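PDB 6YQ4: tannase from Fusobacterium nucleatum subsp. nucleatum ATCC 25586, which probably hydrolyses the galloyl ester bonds of gallotannins, giving the bacterium detoxifying activity against these plant polyphenols, and carries a bound magnesium ion. Local coordinates for residues P54-F58 and N59-I63; T102-S106 and K107-V111; Y425-D428 and S429-T433; E484-N487 and W488-N491. All coordinates share one frame; numbering follows the deposited sequence.

Contact 1: P54-F58 and N59-I63; sequences PEEYF and NNLSI
Glu-56 and Ile-63 meet where a 3-10 turn, residues 55-58, follows strand 48-54 and the chain then runs back past that turn in an extended loop. In Glu-56, CB rests on CB of Leu-61 at 3.7 Å, and CG moves on to CD1 of Ile-63. A bend at the next bond (chi2 79°) lays the carboxylate over that same methyl, CD to CD1 3.4 Å, and the two side chains cross at about a right angle. The backbone carbonyl of Glu-56 closes the turn. Its O takes the N-H groups of Asn-59 and Leu-61, each at 3.1 Å, from opposite faces of the peptide plane. Tyr-57 also crosses Ile-63 at about a right angle, its OH 3.9 Å from Ile-63 CB and bonded to the carbonyl of Gly-108; Pro-54 CB lies above one ring face, offset toward the rim. Glu-55 forms a salt bridge with Arg-30 of strand 26-36, an arginine that also makes a cation-pi contact with Phe-58. The bound magnesium lies about 9 Å from the Tyr-57 side chain. At the edge of the Tyr-57 ring, CD1 meets the carbonyl O of Leu-61 at 3.7 Å.

Contact 2: T102-S106 and K107-V111; sequences TYALS and KGYVV
Ala-104 sits at the tight centre of this helix end, its CB packed against CG2 of Val-111 at 3.6 Å and against CB of Tyr-109 at 4.0 Å. Leu-105 adds to the same apolar side: its CG meets Val-111 CG2, the two side chains crossing at about a right angle, and its CD2 approaches the carbonyl O of Tyr-109. Tyr-109 turns the edge of its ring to the carbonyl O of Ala-104, CD1 lying 3.3 Å from that oxygen. At the far end of the ring, its OH bonds to Asp-490, and the ring meets Phe-486 edge-to-face, both on helix 482-493. The other side, with Tyr-103, Ser-106 and Lys-107, is only partly buried. There Lys-107 runs beside Tyr-103, pointing the same way, and bends at chi2 and chi4 to bring NZ obliquely to the ring, 3.1 Å from CE1. Ser-106 OG, held between its own N and carbonyl carbon (chi1 73°), reaches back to Tyr-103 O at 2.7 Å, an oxygen that Lys-107 N also grips. At the turn itself, Gly-108 N bonds to Leu-105 O and Tyr-109 N to Ala-104 O at 3.0 Å. With the positive phi of Gly-108 (90°), these bonds make a Schellman motif, ending helix 100-106 of a beta-alpha-beta unit and releasing the chain into strand 110-114.

Contact 3: Y425-D428 and S429-T433; sequences YYID and SNTST
The backbone reverses in a type I beta turn from Asp-428 to Thr-431, closed by Thr-431 N on Asp-428 O at 3.1 Å. Thr-431 then ties the turn a second time through its side chain. Its OG1 lies beside its own backbone N (chi1 -67°) and accepts the N-H of Asp-428 at 2.9 Å, the angle at the hydrogen being 151°. The two bonds run in opposite senses between the same two residues, so Thr-431 is gripped by both backbone and hydroxyl. Water 2 bonds to OG1 at 3.0 Å and donates to the carbonyl O of Tyr-426, extending the link two residues back along the chain. On the exposed side, Asp-428 and Asn-430 lie side by side with carboxylate and amide planes 84° apart. Too far apart to bond directly, they share water 3, which donates to OD2 of Asp-428 at 2.6 Å and accepts from ND2 of Asn-430 at 2.7 Å. Ile-427 packs on Leu-455, Lys-458 and Leu-459 of helix 450-461, while NZ of Lys-464 hydrogen-bonds to the carbonyl oxygens of Ser-429 and Thr-431. The result is a type I beta turn with an added threonine side-chain bond, in the connection from helix 415-420 to strand 435-439 of the central sheet.

Contact 4: E484-N487 and W488-N491; sequences ELFN and WIDN
Helix 482-493, the C-terminal helix of this alpha/beta-hydrolase-like chain, packs against the central sheet, and within it Phe-486 and Ile-489 meet one turn apart. They lie side by side and point the same way. The methyl CD1 of Ile-489 comes in over one face of the Phe-486 ring, 4.3 Å from its centroid and 26° off the normal, a CH-pi contact in which Ile-489 CD1 lies 3.9 Å from Phe-486 CD1. An extended Ile-489 chain (chi2 179°) carries the methyl that far. The same methyl also reaches CG of Leu-485 at 4.3 Å, so it bridges two neighbouring residues of the preceding turn. Leu-485 in turn places CD1 near CE3 of the Trp-488 indole at 4.4 Å. Both side chains continue onto strands 202-206 and 435-439. Phe-486 instead packs against Phe-74 and Tyr-103, so the helix presents its apolar residues to two parts of the fold. Regular i to i+4 bonds hold the backbone, among them Ile-489 N to Leu-485 O at 3.0 Å. Asn-487 and Asn-491 lie on the exposed side. Asp-490 is only partly exposed: OD1 is hydrogen-bonded to the OH of Tyr-109 and weakly to that of Tyr-66, while its CB lies 3.3 Å from the carbonyl O of Phe-486.

In the fold
From the N terminus the contacts follow in series, none nesting within or crossing another. Contact 1 turns the chain after strand 48-54, on the way to strand 73-76. Contact 2 then ends helix 100-106 and starts strand 110-114, which pairs with both of those strands; its packing on contact 1 includes Pro-54 CD against Leu-105 CD2 at 3.6 Å. Contact 3 turns the loop between helix 415-420 and strand 435-439 and touches none of the others. Contact 4, near the C terminus, returns to contact 2, where Tyr-103 CD1 lies 3.4 Å from Phe-486 CD2. Contact 2 thus connects the strand 48-54 region with the last helix; the nearest atoms of contacts 1 and 4 are about 8 Å apart.

Contact 1: P54-F58 and N59-I63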
loop_
_atom_site.group_PDB
_atom_site.type_symbol
_atom_site.label_atom_id
_atom_site.label_comp_id
_atom_site.label_asym_id
_atom_site.label_seq_id
_atom_site.Cartn_x
_atom_site.Cartn_y
_atom_site.Cartn_z
ATOM N N PRO A 54 4.809 -25.777 -2.922
ATOM C CA PRO A 54 4.075 -26.991 -2.535
ATOM C C PRO A 54 4.833 -28.268 -2.884
ATOM O O PRO A 54 5.527 -28.357 -3.901
ATOM C CB PRO A 54 2.765 -26.876 -3.318
ATOM C CG PRO A 54 2.581 -25.396 -3.509
ATOM C CD PRO A 54 3.977 -24.859 -3.723
ATOM N N GLU A 55 4.700 -29.263 -1.999
ATOM C CA GLU A 55 5.410 -30.524 -2.162
ATOM C C GLU A 55 4.946 -31.278 -3.401
ATOM O O GLU A 55 5.725 -32.034 -3.995
ATOM C CB GLU A 55 5.239 -31.369 -0.888
ATOM C CG GLU A 55 5.902 -32.760 -0.883
ATOM C CD GLU A 55 7.422 -32.738 -0.997
ATOM O OE1 GLU A 55 8.023 -31.651 -0.929
ATOM O OE2 GLU A 55 8.025 -33.822 -1.156
ATOM N N GLU A 56 3.687 -31.083 -3.806
ATOM C CA GLU A 56 3.174 -31.701 -5.027
ATOM C C GLU A 56 4.053 -31.407 -6.236
ATOM O O GLU A 56 4.172 -32.245 -7.135
ATOM C CB GLU A 56 1.748 -31.207 -5.307
ATOM C CG GLU A 56 0.669 -31.828 -4.430
ATOM C CD GLU A 56 0.584 -31.214 -3.032
ATOM O OE1 GLU A 56 -0.326 -31.622 -2.280
ATOM O OE2 GLU A 56 1.409 -30.333 -2.690
ATOM N N TYR A 57 4.665 -30.224 -6.282
ATOM C CA TYR A 57 5.403 -29.751 -7.447
ATOM C C TYR A 57 6.782 -30.387 -7.581
ATOM O O TYR A 57 7.518 -30.051 -8.524
ATOM C CB TYR A 57 5.510 -28.230 -7.385
ATOM C CG TYR A 57 4.158 -27.544 -7.507
ATOM C CD1 TYR A 57 3.028 -28.254 -7.908
ATOM C CD2 TYR A 57 4.014 -26.195 -7.226
ATOM C CE1 TYR A 57 1.798 -27.638 -8.011
ATOM C CE2 TYR A 57 2.789 -25.568 -7.339
ATOM C CZ TYR A 57 1.686 -26.293 -7.728
ATOM O OH TYR A 57 0.470 -25.660 -7.833
ATOM N N PHE A 58 7.136 -31.295 -6.664
ATOM C CA PHE A 58 8.330 -32.122 -6.759
ATOM C C PHE A 58 7.999 -33.592 -6.980
ATOM O O PHE A 58 8.906 -34.423 -7.042
ATOM C CB PHE A 58 9.186 -31.943 -5.500
ATOM C CG PHE A 58 9.576 -30.521 -5.255
ATOM C CD1 PHE A 58 10.740 -30.003 -5.804
ATOM C CD2 PHE A 58 8.758 -29.682 -4.505
ATOM C CE1 PHE A 58 11.088 -28.680 -5.599
ATOM C CE2 PHE A 58 9.102 -28.356 -4.291
ATOM C CZ PHE A 58 10.275 -27.861 -4.833
ATOM N N ASN A 59 6.718 -33.927 -7.105
ATOM C CA ASN A 59 6.277 -35.292 -7.349
ATOM C C ASN A 59 5.373 -35.374 -8.574
ATOM O O ASN A 59 4.610 -36.337 -8.701
ATOM C CB ASN A 59 5.547 -35.854 -6.124
ATOM C CG ASN A 59 6.317 -35.654 -4.826
ATOM O OD1 ASN A 59 6.699 -34.536 -4.480
ATOM N ND2 ASN A 59 6.524 -36.739 -4.087
ATOM N N ASN A 60 5.420 -34.372 -9.462
ATOM C CA ASN A 60 4.677 -34.392 -10.728
ATOM C C ASN A 60 3.168 -34.429 -10.510
ATOM O O ASN A 60 2.425 -35.077 -11.257
ATOM C CB ASN A 60 5.124 -35.552 -11.610
ATOM C CG ASN A 60 6.299 -35.181 -12.467
ATOM O OD1 ASN A 60 6.131 -34.699 -13.586
ATOM N ND2 ASN A 60 7.505 -35.375 -11.938
ATOM N N LEU A 61 2.717 -33.707 -9.495
ATOM C CA LEU A 61 1.324 -33.655 -9.093
ATOM C C LEU A 61 0.789 -32.247 -9.316
ATOM O O LEU A 61 1.546 -31.281 -9.462
ATOM C CB LEU A 61 1.176 -34.056 -7.620
ATOM C CG LEU A 61 1.044 -35.548 -7.298
ATOM C CD1 LEU A 61 1.160 -35.800 -5.793
ATOM C CD2 LEU A 61 -0.291 -36.057 -7.820
ATOM N N SER A 62 -0.534 -32.147 -9.351
ATOM C CA SER A 62 -1.226 -30.901 -9.619
ATOM C C SER A 62 -1.999 -30.465 -8.385
ATOM O O SER A 62 -2.416 -31.294 -7.574
ATOM C CB SER A 62 -2.190 -31.059 -10.804
ATOM O OG SER A 62 -1.544 -30.732 -12.019
ATOM N N ILE A 63 -2.188 -29.158 -8.255
ATOM C CA ILE A 63 -3.095 -28.575 -7.272
ATOM C C ILE A 63 -4.118 -27.750 -8.047
ATOM O O ILE A 63 -3.826 -26.630 -8.494
ATOM C CB ILE A 63 -2.366 -27.715 -6.234
ATOM C CG1 ILE A 63 -1.306 -28.541 -5.502
ATOM C CG2 ILE A 63 -3.372 -27.137 -5.268
ATOM C CD1 ILE A 63 -1.818 -29.222 -4.263
HETATM O O HOH W 1 6.862 -32.359 -10.162
#

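Contact 2: T102-S106 and K107-V111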
loop_
_atom_site.group_PDB
_atom_site.type_symbol
_atom_site.label_atom_id
_atom_site.label_comp_id
_atom_site.label_asym_id
_atom_site.label_seq_id
_atom_site.Cartn_x
_atom_site.Cartn_y
_atom_site.Cartn_z
ATOM N N THR A 102 0.028 -19.241 3.853
ATOM C CA THR A 102 -0.581 -20.561 4.021
ATOM C C THR A 102 -1.775 -20.730 3.087
ATOM O O THR A 102 -1.969 -21.796 2.493
ATOM C CB THR A 102 -1.037 -20.752 5.465
ATOM O OG1 THR A 102 0.081 -20.661 6.363
ATOM C CG2 THR A 102 -1.741 -22.087 5.628
ATOM N N TYR A 103 -2.600 -19.689 2.969
ATOM C CA TYR A 103 -3.708 -19.714 2.027
ATOM C C TYR A 103 -3.198 -19.931 0.607
ATOM O O TYR A 103 -3.713 -20.784 -0.128
ATOM C CB TYR A 103 -4.514 -18.413 2.133
ATOM C CG TYR A 103 -5.970 -18.614 1.774
ATOM C CD1 TYR A 103 -6.359 -18.753 0.438
ATOM C CD2 TYR A 103 -6.952 -18.701 2.763
ATOM C CE1 TYR A 103 -7.683 -18.980 0.090
ATOM C CE2 TYR A 103 -8.283 -18.918 2.423
ATOM C CZ TYR A 103 -8.641 -19.060 1.077
ATOM O OH TYR A 103 -9.955 -19.277 0.719
ATOM N N ALA A 104 -2.160 -19.181 0.219
ATOM C CA ALA A 104 -1.604 -19.303 -1.120
ATOM C C ALA A 104 -1.128 -20.732 -1.393
ATOM O O ALA A 104 -1.442 -21.316 -2.440
ATOM C CB ALA A 104 -0.471 -18.292 -1.308
ATOM N N LEU A 105 -0.393 -21.322 -0.447
ATOM C CA LEU A 105 0.121 -22.674 -0.642
ATOM C C LEU A 105 -1.006 -23.687 -0.789
ATOM O O LEU A 105 -0.903 -24.621 -1.592
ATOM C CB LEU A 105 1.036 -23.072 0.513
ATOM C CG LEU A 105 2.462 -22.514 0.472
ATOM C CD1 LEU A 105 3.136 -22.805 1.801
ATOM C CD2 LEU A 105 3.264 -23.090 -0.699
ATOM N N SER A 106 -2.086 -23.525 -0.025
ATOM C CA SER A 106 -3.180 -24.490 -0.111
ATOM C C SER A 106 -3.864 -24.430 -1.468
ATOM O O SER A 106 -4.366 -25.448 -1.957
ATOM C CB SER A 106 -4.210 -24.237 0.992
ATOM O OG SER A 106 -4.958 -23.064 0.704
ATOM N N LYS A 107 -3.897 -23.249 -2.080
ATOM C CA LYS A 107 -4.462 -23.051 -3.408
ATOM C C LYS A 107 -3.481 -23.382 -4.528
ATOM O O LYS A 107 -3.822 -23.203 -5.701
ATOM C CB LYS A 107 -4.951 -21.602 -3.552
ATOM C CG LYS A 107 -6.259 -21.323 -2.821
ATOM C CD LYS A 107 -7.365 -22.220 -3.396
ATOM C CE LYS A 107 -8.477 -22.468 -2.396
ATOM N NZ LYS A 107 -8.873 -21.189 -1.771
ATOM N N GLY A 108 -2.271 -23.829 -4.209
ATOM C CA GLY A 108 -1.336 -24.235 -5.240
ATOM C C GLY A 108 -0.412 -23.161 -5.777
ATOM O O GLY A 108 0.233 -23.393 -6.806
ATOM N N TYR A 109 -0.330 -21.998 -5.127
ATOM C CA TYR A 109 0.622 -20.962 -5.524
ATOM C C TYR A 109 2.018 -21.259 -4.992
ATOM O O TYR A 109 2.185 -21.807 -3.900
ATOM C CB TYR A 109 0.189 -19.583 -5.011
ATOM C CG TYR A 109 -1.093 -19.108 -5.614
ATOM C CD1 TYR A 109 -2.313 -19.585 -5.161
ATOM C CD2 TYR A 109 -1.091 -18.209 -6.658
ATOM C CE1 TYR A 109 -3.500 -19.174 -5.737
ATOM C CE2 TYR A 109 -2.281 -17.791 -7.242
ATOM C CZ TYR A 109 -3.476 -18.275 -6.777
ATOM O OH TYR A 109 -4.647 -17.854 -7.355
ATOM N N VAL A 110 3.024 -20.884 -5.768
ATOM C CA VAL A 110 4.358 -20.707 -5.215
ATOM C C VAL A 110 4.390 -19.383 -4.455
ATOM O O VAL A 110 3.799 -18.382 -4.877
ATOM C CB VAL A 110 5.423 -20.763 -6.324
ATOM C CG1 VAL A 110 6.738 -20.159 -5.834
ATOM C CG2 VAL A 110 5.648 -22.190 -6.772
ATOM N N VAL A 111 5.047 -19.376 -3.305
ATOM C CA VAL A 111 5.110 -18.190 -2.463
ATOM C C VAL A 111 6.549 -17.715 -2.415
ATOM O O VAL A 111 7.445 -18.465 -2.009
ATOM C CB VAL A 111 4.581 -18.469 -1.055
ATOM C CG1 VAL A 111 4.813 -17.244 -0.162
ATOM C CG2 VAL A 111 3.109 -18.826 -1.128
#

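Contact 3: Y425-D428 and S429-T433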
loop_
_atom_site.group_PDB
_atom_site.type_symbol
_atom_site.label_atom_id
_atom_site.label_comp_id
_atom_site.label_asym_id
_atom_site.label_seq_id
_atom_site.Cartn_x
_atom_site.Cartn_y
_atom_site.Cartn_z
ATOM N N TYR A 425 2.818 9.103 -11.095
ATOM C CA TYR A 425 3.646 9.573 -12.201
ATOM C C TYR A 425 4.050 8.462 -13.159
ATOM O O TYR A 425 4.758 8.734 -14.129
ATOM C CB TYR A 425 4.911 10.270 -11.685
ATOM C CG TYR A 425 4.652 11.356 -10.685
ATOM C CD1 TYR A 425 4.095 12.567 -11.072
ATOM C CD2 TYR A 425 4.954 11.168 -9.341
ATOM C CE1 TYR A 425 3.852 13.576 -10.144
ATOM C CE2 TYR A 425 4.709 12.155 -8.407
ATOM C CZ TYR A 425 4.158 13.356 -8.814
ATOM O OH TYR A 425 3.920 14.332 -7.880
ATOM N N TYR A 426 3.638 7.223 -12.916
ATOM C CA TYR A 426 4.077 6.110 -13.745
ATOM C C TYR A 426 2.944 5.394 -14.470
ATOM O O TYR A 426 3.217 4.611 -15.379
ATOM C CB TYR A 426 4.859 5.085 -12.896
ATOM C CG TYR A 426 6.176 5.601 -12.325
ATOM C CD1 TYR A 426 7.358 5.546 -13.064
ATOM C CD2 TYR A 426 6.231 6.146 -11.048
ATOM C CE1 TYR A 426 8.555 6.009 -12.546
ATOM C CE2 TYR A 426 7.420 6.619 -10.526
ATOM C CZ TYR A 426 8.573 6.556 -11.273
ATOM O OH TYR A 426 9.735 7.023 -10.714
ATOM N N ILE A 427 1.700 5.630 -14.100
ATOM C CA ILE A 427 0.582 4.893 -14.662
ATOM C C ILE A 427 0.204 5.517 -15.994
ATOM O O ILE A 427 -0.086 6.712 -16.065
ATOM C CB ILE A 427 -0.609 4.901 -13.696
ATOM C CG1 ILE A 427 -0.279 4.114 -12.425
ATOM C CG2 ILE A 427 -1.844 4.325 -14.383
ATOM C CD1 ILE A 427 -1.237 4.357 -11.299
ATOM N N ASP A 428 0.175 4.688 -17.036
ATOM C CA ASP A 428 0.030 5.046 -18.443
ATOM C C ASP A 428 -0.883 4.024 -19.087
ATOM O O ASP A 428 -1.096 2.933 -18.547
ATOM C CB ASP A 428 1.363 4.954 -19.202
ATOM C CG ASP A 428 1.862 6.263 -19.646
ATOM O OD1 ASP A 428 1.194 7.270 -19.333
ATOM O OD2 ASP A 428 2.919 6.280 -20.318
ATOM N N SER A 429 -1.338 4.326 -20.305
ATOM C CA SER A 429 -1.978 3.267 -21.063
ATOM C C SER A 429 -0.993 2.146 -21.372
ATOM O O SER A 429 -1.419 1.019 -21.618
ATOM C CB SER A 429 -2.642 3.829 -22.340
ATOM O OG SER A 429 -1.721 4.054 -23.388
ATOM N N ASN A 430 0.317 2.406 -21.287
ATOM C CA ASN A 430 1.333 1.379 -21.533
ATOM C C ASN A 430 1.761 0.603 -20.293
ATOM O O ASN A 430 2.521 -0.364 -20.433
ATOM C CB ASN A 430 2.581 1.997 -22.143
ATOM C CG ASN A 430 2.300 2.654 -23.456
ATOM O OD1 ASN A 430 1.651 2.071 -24.320
ATOM N ND2 ASN A 430 2.753 3.898 -23.605
ATOM N N THR A 431 1.338 1.011 -19.097
ATOM C CA THR A 431 1.667 0.247 -17.907
ATOM C C THR A 431 1.347 -1.215 -18.161
ATOM O O THR A 431 0.267 -1.542 -18.663
ATOM C CB THR A 431 0.893 0.787 -16.700
ATOM O OG1 THR A 431 1.376 2.094 -16.396
ATOM C CG2 THR A 431 1.099 -0.083 -15.481
ATOM N N SER A 432 2.328 -2.087 -17.890
ATOM C CA SER A 432 2.240 -3.476 -18.330
ATOM C C SER A 432 1.402 -4.332 -17.391
ATOM O O SER A 432 0.865 -5.362 -17.822
ATOM C CB SER A 432 3.642 -4.097 -18.493
ATOM O OG SER A 432 4.450 -4.032 -17.319
ATOM N N THR A 433 1.283 -3.944 -16.126
ATOM C CA THR A 433 0.485 -4.715 -15.182
ATOM C C THR A 433 -0.993 -4.461 -15.466
ATOM O O THR A 433 -1.473 -3.333 -15.317
ATOM C CB THR A 433 0.845 -4.342 -13.744
ATOM O OG1 THR A 433 2.229 -4.644 -13.511
ATOM C CG2 THR A 433 0.001 -5.122 -12.761
HETATM O O HOH W 2 4.395 1.942 -16.226
HETATM O O HOH W 3 4.516 4.861 -21.796
#

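Contact 4: E484-N487 and W488-N491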
loop_
_atom_site.group_PDB
_atom_site.type_symbol
_atom_site.label_atom_id
_atom_site.label_comp_id
_atom_site.label_asym_id
_atom_site.label_seq_id
_atom_site.Cartn_x
_atom_site.Cartn_y
_atom_site.Cartn_z
ATOM N N GLU A 484 -12.152 -14.177 -0.789
ATOM C CA GLU A 484 -12.420 -13.324 -1.946
ATOM C C GLU A 484 -11.141 -12.969 -2.700
ATOM O O GLU A 484 -11.131 -12.952 -3.937
ATOM C CB GLU A 484 -13.145 -12.060 -1.489
ATOM C CG GLU A 484 -14.205 -12.367 -0.471
ATOM C CD GLU A 484 -15.092 -11.183 -0.180
ATOM O OE1 GLU A 484 -15.169 -10.778 1.013
ATOM O OE2 GLU A 484 -15.715 -10.666 -1.138
ATOM N N LEU A 485 -10.058 -12.667 -1.974
ATOM C CA LEU A 485 -8.823 -12.250 -2.626
ATOM C C LEU A 485 -8.320 -13.322 -3.567
ATOM O O LEU A 485 -7.941 -13.033 -4.706
ATOM C CB LEU A 485 -7.746 -11.918 -1.596
ATOM C CG LEU A 485 -6.350 -11.685 -2.197
ATOM C CD1 LEU A 485 -6.381 -10.522 -3.166
ATOM C CD2 LEU A 485 -5.308 -11.423 -1.123
ATOM N N PHE A 486 -8.301 -14.573 -3.112
ATOM C CA PHE A 486 -7.765 -15.630 -3.955
ATOM C C PHE A 486 -8.781 -16.106 -4.993
ATOM O O PHE A 486 -8.404 -16.762 -5.976
ATOM C CB PHE A 486 -7.240 -16.768 -3.064
ATOM C CG PHE A 486 -5.860 -16.471 -2.469
ATOM C CD1 PHE A 486 -4.702 -16.787 -3.166
ATOM C CD2 PHE A 486 -5.733 -15.838 -1.240
ATOM C CE1 PHE A 486 -3.446 -16.501 -2.643
ATOM C CE2 PHE A 486 -4.482 -15.550 -0.709
ATOM C CZ PHE A 486 -3.336 -15.873 -1.412
ATOM N N ASN A 487 -10.056 -15.768 -4.814
ATOM C CA ASN A 487 -11.000 -15.904 -5.914
ATOM C C ASN A 487 -10.631 -14.957 -7.055
ATOM O O ASN A 487 -10.571 -15.368 -8.223
ATOM C CB ASN A 487 -12.420 -15.642 -5.408
ATOM C CG ASN A 487 -12.974 -16.803 -4.580
ATOM O OD1 ASN A 487 -12.576 -17.960 -4.750
ATOM N ND2 ASN A 487 -13.895 -16.493 -3.680
ATOM N N TRP A 488 -10.338 -13.692 -6.719
ATOM C CA TRP A 488 -9.915 -12.705 -7.709
ATOM C C TRP A 488 -8.633 -13.132 -8.413
ATOM O O TRP A 488 -8.527 -13.027 -9.642
ATOM C CB TRP A 488 -9.735 -11.351 -7.036
ATOM C CG TRP A 488 -9.266 -10.271 -7.953
ATOM C CD1 TRP A 488 -10.028 -9.557 -8.827
ATOM C CD2 TRP A 488 -7.931 -9.784 -8.098
ATOM N NE1 TRP A 488 -9.254 -8.649 -9.504
ATOM C CE2 TRP A 488 -7.960 -8.770 -9.080
ATOM C CE3 TRP A 488 -6.713 -10.104 -7.496
ATOM C CZ2 TRP A 488 -6.818 -8.078 -9.480
ATOM C CZ3 TRP A 488 -5.580 -9.400 -7.878
ATOM C CH2 TRP A 488 -5.644 -8.401 -8.862
ATOM N N ILE A 489 -7.643 -13.624 -7.654
ATOM C CA ILE A 489 -6.372 -14.015 -8.257
ATOM C C ILE A 489 -6.578 -15.193 -9.197
ATOM O O ILE A 489 -6.068 -15.209 -10.327
ATOM C CB ILE A 489 -5.323 -14.355 -7.180
ATOM C CG1 ILE A 489 -5.003 -13.174 -6.288
ATOM C CG2 ILE A 489 -4.040 -14.888 -7.821
ATOM C CD1 ILE A 489 -3.992 -13.513 -5.229
ATOM N N ASP A 490 -7.297 -16.218 -8.734
ATOM C CA ASP A 490 -7.637 -17.348 -9.603
ATOM C C ASP A 490 -8.299 -16.876 -10.897
ATOM O O ASP A 490 -7.943 -17.326 -11.993
ATOM C CB ASP A 490 -8.557 -18.337 -8.871
ATOM C CG ASP A 490 -7.789 -19.361 -8.044
ATOM O OD1 ASP A 490 -6.632 -19.083 -7.658
ATOM O OD2 ASP A 490 -8.340 -20.452 -7.778
ATOM N N ASN A 491 -9.266 -15.958 -10.785
ATOM C CA ASN A 491 -9.972 -15.478 -11.968
ATOM C C ASN A 491 -9.053 -14.685 -12.877
ATOM O O ASN A 491 -9.047 -14.880 -14.097
ATOM C CB ASN A 491 -11.160 -14.616 -11.574
ATOM C CG ASN A 491 -11.916 -14.124 -12.772
ATOM O OD1 ASN A 491 -12.524 -14.919 -13.487
ATOM N ND2 ASN A 491 -11.872 -12.818 -13.023
#